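Local coordinates for protein chitosanase (Bacillus subtilis subsp. subtilis str. 168, PDB 7C6C) that hydrolyses internal beta-(1->4) linkages between D-glucosamine residues in partly acetylated chitosan, as a secreted family 46 glycoside hydrolase, at residues E58-A63 and N67-Y72; F46-G51 and S88-F93. All coordinates share one frame; numbering follows the deposited sequence.

Contact 1: E58-A63 and N67-Y72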
ATOM      1  N   GLU A  58       4.690 -11.276 -14.352  1.00  8.49           N
ATOM      2  CA  GLU A  58       3.922 -11.620 -15.553  1.00  8.84           C
ATOM      3  C   GLU A  58       3.848 -10.440 -16.511  1.00  8.72           C
ATOM      4  O   GLU A  58       4.051 -10.593 -17.725  1.00  9.66           O
ATOM      5  CB  GLU A  58       2.498 -12.018 -15.167  1.00  8.88           C
ATOM      6  CG  GLU A  58       2.338 -13.332 -14.446  1.00 10.03           C
ATOM      7  CD  GLU A  58       0.952 -13.446 -13.815  1.00  9.64           C
ATOM      8  OE1 GLU A  58       0.281 -12.396 -13.640  1.00 10.84           O
ATOM      9  OE2 GLU A  58       0.526 -14.570 -13.472  1.00  9.33           O
ATOM     10  N   VAL A  59       3.519  -9.256 -15.980  1.00  9.59           N
ATOM     11  CA  VAL A  59       3.371  -8.059 -16.811  1.00 10.21           C
ATOM     12  C   VAL A  59       4.707  -7.693 -17.442  1.00 10.35           C
ATOM     13  O   VAL A  59       4.800  -7.407 -18.640  1.00 10.93           O
ATOM     14  CB  VAL A  59       2.778  -6.902 -15.977  1.00 10.17           C
ATOM     15  CG1 VAL A  59       2.919  -5.554 -16.704  1.00 11.33           C
ATOM     16  CG2 VAL A  59       1.329  -7.181 -15.635  1.00 10.76           C
ATOM     17  N   TYR A  60       5.769  -7.715 -16.637  1.00  9.57           N
ATOM     18  CA  TYR A  60       7.103  -7.432 -17.149  1.00  9.85           C
ATOM     19  C   TYR A  60       7.494  -8.430 -18.232  1.00  9.74           C
ATOM     20  O   TYR A  60       8.070  -8.048 -19.259  1.00 10.22           O
ATOM     21  CB  TYR A  60       8.094  -7.467 -15.983  1.00 10.15           C
ATOM     22  CG  TYR A  60       9.541  -7.248 -16.357  1.00 10.26           C
ATOM     23  CD1 TYR A  60       9.938  -6.131 -17.081  1.00 11.19           C
ATOM     24  CD2 TYR A  60      10.513  -8.155 -15.967  1.00 10.64           C
ATOM     25  CE1 TYR A  60      11.270  -5.932 -17.415  1.00 11.81           C
ATOM     26  CE2 TYR A  60      11.844  -7.961 -16.285  1.00 11.54           C
ATOM     27  CZ  TYR A  60      12.218  -6.856 -17.016  1.00 11.59           C
ATOM     28  OH  TYR A  60      13.544  -6.698 -17.339  1.00 12.69           O
ATOM     29  N   THR A  61       7.156  -9.710 -18.039  1.00  9.86           N
ATOM     30  CA  THR A  61       7.539 -10.744 -18.999  1.00  9.67           C
ATOM     31  C   THR A  61       6.771 -10.611 -20.311  1.00  9.92           C
ATOM     32  O   THR A  61       7.325 -10.865 -21.385  1.00 10.36           O
ATOM     33  CB  THR A  61       7.404 -12.133 -18.363  1.00 10.08           C
ATOM     34  OG1 THR A  61       8.302 -12.214 -17.251  1.00  9.50           O
ATOM     35  CG2 THR A  61       7.749 -13.238 -19.343  1.00 10.92           C
ATOM     36  N   LYS A  62       5.504 -10.194 -20.253  1.00 10.10           N
ATOM     37  CA  LYS A  62       4.784  -9.909 -21.489  1.00 11.58           C
ATOM     38  C   LYS A  62       5.450  -8.773 -22.261  1.00 11.27           C
ATOM     39  O   LYS A  62       5.603  -8.846 -23.486  1.00 12.52           O
ATOM     40  CB  LYS A  62       3.320  -9.587 -21.190  1.00 13.20           C
ATOM     41  CG  LYS A  62       2.535  -9.238 -22.436  1.00 15.22           C
ATOM     42  CD  LYS A  62       1.038  -9.174 -22.195  1.00 17.40           C
ATOM     43  CE  LYS A  62       0.308  -8.996 -23.523  1.00 19.15           C
ATOM     44  NZ  LYS A  62      -1.157  -8.913 -23.349  1.00 18.98           N
ATOM     45  N   ALA A  63       5.893  -7.733 -21.551  1.00 11.28           N
ATOM     46  CA  ALA A  63       6.517  -6.586 -22.199  1.00 12.25           C
ATOM     47  C   ALA A  63       7.931  -6.902 -22.668  1.00 12.43           C
ATOM     48  O   ALA A  63       8.361  -6.412 -23.720  1.00 13.64           O
ATOM     49  CB  ALA A  63       6.528  -5.402 -21.233  1.00 12.90           C
ATOM     50  N   ASN A  67      13.279 -12.253 -19.965  1.00  9.92           N
ATOM     51  CA  ASN A  67      14.036 -11.393 -19.068  1.00  9.78           C
ATOM     52  C   ASN A  67      14.619 -12.209 -17.906  1.00  9.13           C
ATOM     53  O   ASN A  67      14.369 -13.413 -17.765  1.00  9.63           O
ATOM     54  CB  ASN A  67      13.130 -10.280 -18.560  1.00 10.17           C
ATOM     55  CG  ASN A  67      11.985 -10.824 -17.738  1.00  9.59           C
ATOM     56  OD1 ASN A  67      12.182 -11.225 -16.589  1.00  9.47           O
ATOM     57  ND2 ASN A  67      10.791 -10.878 -18.325  1.00 10.85           N
ATOM     58  N   LYS A  68      15.387 -11.535 -17.039  1.00  9.59           N
ATOM     59  CA  LYS A  68      16.099 -12.226 -15.964  1.00  9.25           C
ATOM     60  C   LYS A  68      15.181 -12.789 -14.889  1.00  9.19           C
ATOM     61  O   LYS A  68      15.634 -13.609 -14.082  1.00  9.22           O
ATOM     62  CB  LYS A  68      17.135 -11.303 -15.319  1.00 10.04           C
ATOM     63  CG  LYS A  68      16.555 -10.227 -14.405  1.00 10.24           C
ATOM     64  CD  LYS A  68      17.657  -9.341 -13.819  1.00 10.79           C
ATOM     65  CE  LYS A  68      18.253  -8.405 -14.870  1.00 11.28           C
ATOM     66  NZ  LYS A  68      19.449  -7.686 -14.353  1.00 11.26           N
ATOM     67  N   LEU A  69      13.927 -12.355 -14.835  1.00  8.72           N
ATOM     68  CA  LEU A  69      12.995 -12.856 -13.838  1.00  9.06           C
ATOM     69  C   LEU A  69      12.075 -13.952 -14.364  1.00  9.09           C
ATOM     70  O   LEU A  69      11.384 -14.584 -13.562  1.00  8.93           O
ATOM     71  CB  LEU A  69      12.154 -11.708 -13.275  1.00  9.49           C
ATOM     72  CG  LEU A  69      12.908 -10.610 -12.519  1.00 10.20           C
ATOM     73  CD1 LEU A  69      11.960  -9.477 -12.144  1.00 10.85           C
ATOM     74  CD2 LEU A  69      13.610 -11.160 -11.284  1.00 13.07           C
ATOM     75  N   LYS A  70      12.069 -14.208 -15.677  1.00  9.05           N
ATOM     76  CA  LYS A  70      11.152 -15.194 -16.246  1.00  9.80           C
ATOM     77  C   LYS A  70      11.275 -16.546 -15.555  1.00  9.53           C
ATOM     78  O   LYS A  70      10.263 -17.202 -15.286  1.00  9.48           O
ATOM     79  CB  LYS A  70      11.399 -15.343 -17.749  1.00 10.39           C
ATOM     80  CG  LYS A  70      10.586 -16.468 -18.372  1.00 10.75           C
ATOM     81  CD  LYS A  70      10.948 -16.731 -19.830  1.00 11.88           C
ATOM     82  CE  LYS A  70      10.208 -17.964 -20.347  1.00 12.09           C
ATOM     83  NZ  LYS A  70      10.641 -18.345 -21.721  1.00 13.78           N
ATOM     84  N   LYS A  71      12.503 -16.974 -15.244  1.00  9.23           N
ATOM     85  CA  LYS A  71      12.702 -18.311 -14.694  1.00  9.29           C
ATOM     86  C   LYS A  71      12.070 -18.475 -13.324  1.00  9.11           C
ATOM     87  O   LYS A  71      11.897 -19.615 -12.874  1.00  9.82           O
ATOM     88  CB  LYS A  71      14.190 -18.675 -14.637  1.00 10.30           C
ATOM     89  CG  LYS A  71      14.964 -18.003 -13.518  1.00 10.70           C
ATOM     90  CD  LYS A  71      16.353 -18.615 -13.392  1.00 12.07           C
ATOM     91  CE  LYS A  71      16.999 -18.255 -12.061  1.00 13.25           C
ATOM     92  NZ  LYS A  71      18.261 -19.005 -11.829  1.00 12.95           N
ATOM     93  N   TYR A  72      11.725 -17.375 -12.650  1.00  8.90           N
ATOM     94  CA  TYR A  72      11.086 -17.464 -11.348  1.00  8.91           C
ATOM     95  C   TYR A  72       9.580 -17.633 -11.440  1.00  8.49           C
ATOM     96  O   TYR A  72       8.941 -17.871 -10.413  1.00  8.64           O
ATOM     97  CB  TYR A  72      11.416 -16.235 -10.496  1.00  9.26           C
ATOM     98  CG  TYR A  72      12.892 -16.112 -10.224  1.00  9.13           C
ATOM     99  CD1 TYR A  72      13.517 -16.937  -9.295  1.00  9.88           C
ATOM    100  CD2 TYR A  72      13.668 -15.195 -10.911  1.00 10.23           C
ATOM    101  CE1 TYR A  72      14.874 -16.838  -9.047  1.00 10.47           C
ATOM    102  CE2 TYR A  72      15.024 -15.090 -10.678  1.00 10.69           C
ATOM    103  CZ  TYR A  72      15.623 -15.910  -9.748  1.00 10.32           C
ATOM    104  OH  TYR A  72      16.971 -15.798  -9.525  1.00 10.95           O
TER
HETATM  105  O   HOH W   1      15.752  -8.628 -17.289  1.00 13.88           O
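The side-chain amide of N67 meets both Y60 and T61, two neighbours on the last turn of helix 52-63. N67 itself opens an Asx turn combined with a type I beta turn, N67 to K70, in the loop that leads to helix 73-82. The contact therefore folds the loop back against the helix it has just left.

The two ends of the amide do different work. ND2 gives a nearly straight hydrogen bond to T61 OG1, 3.0 Å long, with an N-H...O angle of 166°. OG1 lies almost in the amide plane, and the two side chains cross at about a right angle. T61 OG1 is also hydrogen-bonded to V57 O, one turn back in the helix. ND2 has a second acceptor in V64 O. OD1 turns into its own loop and accepts from L69 N at 2.7 Å. Bonds at both ends fix the rotation of the amide.

Y60 CG is anti to the backbone N (chi1 178°), which sends the ring out from the helix beside N67. Its CE2 comes within 3.2 Å of N67 CG, with ring and amide planes 43° apart. L69 CD1 packs obliquely on the same ring, 4.3 Å from CD2. F106 of helix 104-128 meets Y60 edge-to-face and also touches L69. More loosely, T61 CG2 lies 4.4 Å from K70 CG. One water joins the segments at the ring edge, 2.9 Å from Y60 OH, and accepts from K68 N at 2.9 Å.

Contact 2: F46-G51 and S88-F93; sequences FTTATG and SNLKGF
L90 and F93 both reach the methyl group of T48, across a small buried apolar contact. It joins the turn after strand 46-47, the last strand of the three-stranded antiparallel sheet, to the loop between helices 73-82 and 93-99. Both segments belong to the family 46 chitosanase fold, in the lysozyme clan.

Going along 88-93, L90 is the first residue to touch. Its CD1 meets T48 CG2 at 4.2 Å, and the two side chains point at each other tip to tip. With CG anti to the carbonyl carbon, chi1 -71°, the branch carries CD1 to the T48 methyl. The L90 side chain also packs on L79 of helix 73-82 and on Y39. The chain then bends back, and L90 O accepts from F93 N at 2.9 Å. G92 is the N-cap of helix 93-99; at its phi of 86° a side chain would press on K91 O. F93 begins the helix, and its ring reaches the methyl of T48. The methyl approaches this ring obliquely, and C41 of strand 39-41 lies against it as well.

T48 thus presents its methyl to the loop, while its OG1 is hydrogen-bonded to Y39 N of the neighbouring strand. The side chain of T48 is about 8 Å from that of D35, the probable nucleophile. No hydrogen bond links the two segments. On the ring side, the nearest approach is T48 CG2 to F93 CE2, 4.3 Å.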
ATOM      1  N   PHE A  46       4.703  -5.404  -3.119  1.00  9.01           N
ATOM      2  CA  PHE A  46       4.126  -6.599  -3.722  1.00  9.04           C
ATOM      3  C   PHE A  46       4.742  -7.834  -3.069  1.00  8.99           C
ATOM      4  O   PHE A  46       5.962  -7.917  -2.926  1.00 11.51           O
ATOM      5  CB  PHE A  46       4.475  -6.638  -5.213  1.00  9.27           C
ATOM      6  CG  PHE A  46       4.158  -5.375  -5.998  1.00  9.20           C
ATOM      7  CD1 PHE A  46       2.877  -5.126  -6.467  1.00  9.86           C
ATOM      8  CD2 PHE A  46       5.180  -4.498  -6.367  1.00  9.35           C
ATOM      9  CE1 PHE A  46       2.615  -4.007  -7.235  1.00 10.65           C
ATOM     10  CE2 PHE A  46       4.910  -3.385  -7.137  1.00 10.23           C
ATOM     11  CZ  PHE A  46       3.629  -3.141  -7.570  1.00 10.27           C
ATOM     12  N   THR A  47       3.924  -8.816  -2.704  1.00  9.07           N
ATOM     13  CA  THR A  47       4.451  -9.956  -1.966  1.00  9.07           C
ATOM     14  C   THR A  47       4.350 -11.249  -2.764  1.00  8.68           C
ATOM     15  O   THR A  47       3.484 -11.413  -3.628  1.00  8.94           O
ATOM     16  CB  THR A  47       3.777 -10.118  -0.600  1.00  9.75           C
ATOM     17  OG1 THR A  47       2.360 -10.231  -0.774  1.00 11.35           O
ATOM     18  CG2 THR A  47       4.088  -8.933   0.311  1.00 10.90           C
ATOM     19  N   THR A  48       5.243 -12.188  -2.444  1.00  8.83           N
ATOM     20  CA  THR A  48       5.242 -13.474  -3.126  1.00  9.70           C
ATOM     21  C   THR A  48       4.165 -14.431  -2.618  1.00 10.47           C
ATOM     22  O   THR A  48       3.788 -15.342  -3.352  1.00 12.44           O
ATOM     23  CB  THR A  48       6.638 -14.113  -3.095  1.00  9.52           C
ATOM     24  OG1 THR A  48       7.111 -14.223  -1.748  1.00  9.90           O
ATOM     25  CG2 THR A  48       7.624 -13.283  -3.885  1.00  9.99           C
ATOM     26  N   ALA A  49       3.640 -14.246  -1.402  1.00  9.49           N
ATOM     27  CA  ALA A  49       2.568 -15.123  -0.931  1.00 10.32           C
ATOM     28  C   ALA A  49       1.210 -14.774  -1.533  1.00 10.79           C
ATOM     29  O   ALA A  49       0.341 -15.647  -1.614  1.00 11.56           O
ATOM     30  CB  ALA A  49       2.465 -15.079   0.595  1.00 10.88           C
ATOM     31  N   THR A  50       0.995 -13.518  -1.948  1.00 11.56           N
ATOM     32  CA  THR A  50      -0.334 -13.056  -2.347  1.00 12.16           C
ATOM     33  C   THR A  50      -0.601 -13.174  -3.834  1.00 12.42           C
ATOM     34  O   THR A  50      -1.766 -13.129  -4.245  1.00 15.23           O
ATOM     35  CB  THR A  50      -0.531 -11.583  -2.013  1.00 15.24           C
ATOM     36  OG1 THR A  50       0.429 -10.805  -2.742  1.00 15.81           O
ATOM     37  CG2 THR A  50      -0.400 -11.360  -0.526  1.00 17.57           C
ATOM     38  N   GLY A  51       0.429 -13.280  -4.654  1.00 12.57           N
ATOM     39  CA  GLY A  51       0.235 -13.232  -6.080  1.00 13.67           C
ATOM     40  C   GLY A  51       0.545 -11.892  -6.711  1.00 11.21           C
ATOM     41  O   GLY A  51       0.687 -11.828  -7.937  1.00 11.69           O
ATOM     42  N   SER A  88      12.736 -20.149   0.029  1.00 11.06           N
ATOM     43  CA  SER A  88      13.912 -20.989  -0.137  1.00 11.83           C
ATOM     44  C   SER A  88      14.124 -21.443  -1.578  1.00 11.33           C
ATOM     45  O   SER A  88      15.217 -21.917  -1.903  1.00 12.72           O
ATOM     46  CB  SER A  88      13.822 -22.201   0.791  1.00 12.27           C
ATOM     47  OG  SER A  88      12.814 -23.105   0.366  1.00 12.61           O
ATOM     48  N   ASN A  89      13.114 -21.328  -2.444  1.00 10.64           N
ATOM     49  CA  ASN A  89      13.249 -21.695  -3.848  1.00 11.44           C
ATOM     50  C   ASN A  89      13.275 -20.470  -4.753  1.00 10.12           C
ATOM     51  O   ASN A  89      12.872 -20.548  -5.915  1.00 11.60           O
ATOM     52  CB  ASN A  89      12.136 -22.639  -4.301  1.00 14.15           C
ATOM     53  CG  ASN A  89      12.204 -23.990  -3.650  1.00 19.43           C
ATOM     54  OD1 ASN A  89      13.256 -24.623  -3.609  1.00 19.55           O
ATOM     55  ND2 ASN A  89      11.063 -24.465  -3.168  1.00 23.48           N
ATOM     56  N   LEU A  90      13.740 -19.337  -4.233  1.00 10.59           N
ATOM     57  CA  LEU A  90      13.848 -18.091  -4.979  1.00 10.42           C
ATOM     58  C   LEU A  90      15.281 -17.562  -4.974  1.00 10.65           C
ATOM     59  O   LEU A  90      15.513 -16.356  -4.939  1.00 10.81           O
ATOM     60  CB  LEU A  90      12.874 -17.040  -4.453  1.00 10.04           C
ATOM     61  CG  LEU A  90      11.390 -17.279  -4.747  1.00  9.69           C
ATOM     62  CD1 LEU A  90      10.550 -16.234  -4.032  1.00  9.87           C
ATOM     63  CD2 LEU A  90      11.093 -17.295  -6.245  1.00 10.29           C
ATOM     64  N   LYS A  91      16.266 -18.455  -5.037  1.00 12.62           N
ATOM     65  CA  LYS A  91      17.654 -18.019  -5.017  1.00 13.42           C
ATOM     66  C   LYS A  91      17.938 -17.074  -6.176  1.00 12.15           C
ATOM     67  O   LYS A  91      17.625 -17.372  -7.332  1.00 12.81           O
ATOM     68  CB  LYS A  91      18.590 -19.225  -5.097  1.00 17.08           C
ATOM     69  CG  LYS A  91      20.070 -18.854  -5.038  1.00 20.73           C
ATOM     70  CD  LYS A  91      20.961 -20.087  -4.992  1.00 24.25           C
ATOM     71  CE  LYS A  91      20.795 -20.939  -6.233  1.00 27.09           C
ATOM     72  NZ  LYS A  91      20.868 -20.123  -7.480  1.00 29.44           N
ATOM     73  N   GLY A  92      18.531 -15.924  -5.862  1.00 11.51           N
ATOM     74  CA  GLY A  92      18.848 -14.925  -6.858  1.00 11.53           C
ATOM     75  C   GLY A  92      17.730 -13.953  -7.168  1.00 10.64           C
ATOM     76  O   GLY A  92      17.985 -12.927  -7.810  1.00 10.66           O
ATOM     77  N   PHE A  93      16.504 -14.234  -6.724  1.00  9.53           N
ATOM     78  CA  PHE A  93      15.369 -13.384  -7.074  1.00  9.48           C
ATOM     79  C   PHE A  93      15.517 -11.978  -6.495  1.00  9.25           C
ATOM     80  O   PHE A  93      15.288 -10.983  -7.189  1.00  9.72           O
ATOM     81  CB  PHE A  93      14.087 -14.056  -6.586  1.00  9.28           C
ATOM     82  CG  PHE A  93      12.855 -13.207  -6.697  1.00  9.18           C
ATOM     83  CD1 PHE A  93      12.166 -13.099  -7.897  1.00 10.56           C
ATOM     84  CD2 PHE A  93      12.348 -12.557  -5.579  1.00 10.23           C
ATOM     85  CE1 PHE A  93      11.007 -12.331  -7.976  1.00 11.65           C
ATOM     86  CE2 PHE A  93      11.205 -11.793  -5.656  1.00 12.58           C
ATOM     87  CZ  PHE A  93      10.537 -11.681  -6.849  1.00 12.49           C
TER

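The centres of the two contacts are 13 Å apart. Both segments of contact 1 fall between the two segments of contact 2 along the chain: strand 46-47, helix 52-63, the 67-72 loop, helix 73-82 and the 88-93 loop follow in that order. Helix 52-63 starts just after the first segment of contact 2 and carries the first segment of contact 1. The second segments touch directly. Y72 OH probably hydrogen-bonds K91 O, 2.8 Å away, and Y72 CD1 packs on L90 CD2. The sheet edge, helix 52-63 and the loops at the two ends of helix 73-82 thus pack together, near the probable nucleophile on the contact 2 side.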